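Local structure of beta-N-acetylhexosaminidase (Bacteroides fragilis, 4PYS) at residues 49-53 with 54-58. The protein probably hydrolyses terminal N-acetylhexosamine residues from glycoconjugates, as a glycoside hydrolase of family 20. Sequence-based numbering, arbitrary orientation.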
loop_
_atom_site.group_PDB
_atom_site.type_symbol
_atom_site.label_atom_id
_atom_site.label_comp_id
_atom_site.label_asym_id
_atom_site.label_seq_id
_atom_site.Cartn_x
_atom_site.Cartn_y
_atom_site.Cartn_z
ATOM N N LYS A 49 -3.309 -9.265 19.210
ATOM C CA LYS A 49 -4.371 -9.907 18.432
ATOM C C LYS A 49 -4.807 -11.267 18.972
ATOM O O LYS A 49 -5.928 -11.706 18.708
ATOM C CB LYS A 49 -3.949 -10.064 16.970
ATOM C CG LYS A 49 -3.610 -8.761 16.230
ATOM C CD LYS A 49 -4.776 -7.772 16.221
ATOM C CE LYS A 49 -4.543 -6.660 15.178
ATOM N NZ LYS A 49 -5.519 -5.512 15.344
ATOM N N LEU A 50 -3.933 -11.928 19.729
ATOM C CA LEU A 50 -4.189 -13.311 20.146
ATOM C C LEU A 50 -4.184 -13.532 21.661
ATOM O O LEU A 50 -5.211 -13.891 22.244
ATOM C CB LEU A 50 -3.196 -14.258 19.456
ATOM C CG LEU A 50 -3.408 -14.397 17.946
ATOM C CD1 LEU A 50 -2.226 -15.067 17.272
ATOM C CD2 LEU A 50 -4.683 -15.188 17.703
ATOM N N VAL A 51 -3.028 -13.337 22.293
ATOM C CA VAL A 51 -2.885 -13.577 23.733
ATOM C C VAL A 51 -2.106 -12.435 24.360
ATOM O O VAL A 51 -0.966 -12.187 23.966
ATOM C CB VAL A 51 -2.097 -14.880 24.011
ATOM C CG1 VAL A 51 -1.974 -15.135 25.522
ATOM C CG2 VAL A 51 -2.742 -16.061 23.317
ATOM N N PRO A 52 -2.703 -11.755 25.352
ATOM C CA PRO A 52 -2.028 -10.649 26.043
ATOM C C PRO A 52 -0.740 -11.124 26.699
ATOM O O PRO A 52 -0.711 -12.243 27.212
ATOM C CB PRO A 52 -3.021 -10.268 27.151
ATOM C CG PRO A 52 -4.336 -10.831 26.730
ATOM C CD PRO A 52 -4.009 -12.073 25.962
ATOM N N GLU A 53 0.289 -10.283 26.718
ATOM C CA GLU A 53 1.556 -10.636 27.358
ATOM C C GLU A 53 1.380 -11.133 28.801
ATOM O O GLU A 53 2.150 -11.975 29.273
ATOM C CB GLU A 53 2.533 -9.453 27.291
ATOM C CG GLU A 53 3.896 -9.710 27.939
ATOM C CD GLU A 53 4.944 -8.688 27.535
ATOM O OE1 GLU A 53 4.587 -7.694 26.867
ATOM O OE2 GLU A 53 6.127 -8.883 27.883
ATOM N N SER A 54 0.356 -10.636 29.493
ATOM C CA SER A 54 0.122 -11.018 30.885
ATOM C C SER A 54 -0.213 -12.503 31.019
ATOM O O SER A 54 -0.057 -13.085 32.092
ATOM C CB SER A 54 -1.004 -10.178 31.501
ATOM O OG SER A 54 -2.249 -10.483 30.891
ATOM N N ALA A 55 -0.676 -13.107 29.927
ATOM C CA ALA A 55 -1.071 -14.515 29.935
ATOM C C ALA A 55 0.006 -15.430 29.352
ATOM O O ALA A 55 -0.170 -16.652 29.308
ATOM C CB ALA A 55 -2.372 -14.697 29.175
ATOM N N VAL A 56 1.112 -14.840 28.905
ATOM C CA VAL A 56 2.203 -15.597 28.288
ATOM C C VAL A 56 3.347 -15.886 29.267
ATOM O O VAL A 56 3.791 -14.998 29.996
ATOM C CB VAL A 56 2.743 -14.866 27.039
ATOM C CG1 VAL A 56 4.037 -15.501 26.552
ATOM C CG2 VAL A 56 1.704 -14.888 25.931
ATOM N N GLU A 57 3.798 -17.141 29.295
ATOM C CA GLU A 57 4.978 -17.543 30.065
ATOM C C GLU A 57 6.044 -18.000 29.079
ATOM O O GLU A 57 5.828 -18.969 28.355
ATOM C CB GLU A 57 4.664 -18.738 30.964
ATOM C CG GLU A 57 3.817 -18.469 32.188
ATOM C CD GLU A 57 3.655 -19.720 33.038
ATOM O OE1 GLU A 57 4.530 -20.614 32.960
ATOM O OE2 GLU A 57 2.653 -19.812 33.778
ATOM N N TRP A 58 7.190 -17.328 29.044
ATOM C CA TRP A 58 8.260 -17.749 28.138
ATOM C C TRP A 58 9.091 -18.881 28.734
ATOM O O TRP A 58 9.637 -18.762 29.831
ATOM C CB TRP A 58 9.125 -16.561 27.720
ATOM C CG TRP A 58 8.385 -15.646 26.814
ATOM C CD1 TRP A 58 7.718 -14.503 27.159
ATOM C CD2 TRP A 58 8.204 -15.810 25.406
ATOM N NE1 TRP A 58 7.147 -13.938 26.045
ATOM C CE2 TRP A 58 7.427 -14.723 24.955
ATOM C CE3 TRP A 58 8.629 -16.767 24.479
ATOM C CZ2 TRP A 58 7.066 -14.569 23.619
ATOM C CZ3 TRP A 58 8.267 -16.616 23.150
ATOM C CH2 TRP A 58 7.494 -15.523 22.731
#
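Val51 and Ala55 meet methyl to methyl beside the 3-10 turn that joins the two segments, with CG1 of Val51 3.7 Å from CB of Ala55. The turn is held by the backbone: Ala55 N donates to Pro52 O at 2.8 Å, and one residue further on Val56 N reaches Glu53 O at 3.1 Å. Both N-H groups point well at their acceptors (158° each), and these two consecutive i+3 to i bonds make a short 3-10 turn over 53-55. Proline suits the extended residue that leads into it, since the ring limits phi and removes the N-H while the carbonyl accepts Ala55 N.

Val56 can be followed outward from the backbone. Its CB lies 3.7 Å from Glu53 O, the acceptor of its own backbone N. From there CG2, the branch beside the backbone N, turns back to Val51 CG1 at 3.7 Å and also passes Pro52 O. The other branch, CG1, anti to N (chi1 169°), lies 3.5 Å above the plane of the Trp58 ring, offset toward its rim. A beta-branched residue suits the start of strand 56-58, where Val56 also touches Met33 and Tyr47.

The turn links helix 43-49 to strand 56-58, which runs parallel to strand 31-35 in the mixed sheet of the small alpha/beta domain that precedes the catalytic barrel in this family. Val51 is buried and touches Phe46 of helix 43-49 and Ile31 of strand 31-35, as suits a branched apolar side chain. The short methyl of Ala55, its CB, lies 3.6 Å from Pro52 O. Glu53 extends its chain from CG onward, carrying a carboxylate suited to the exposed surface; Ser54, small and polar, suits the exposed turn, its OG 3.8 Å from Pro52 CB.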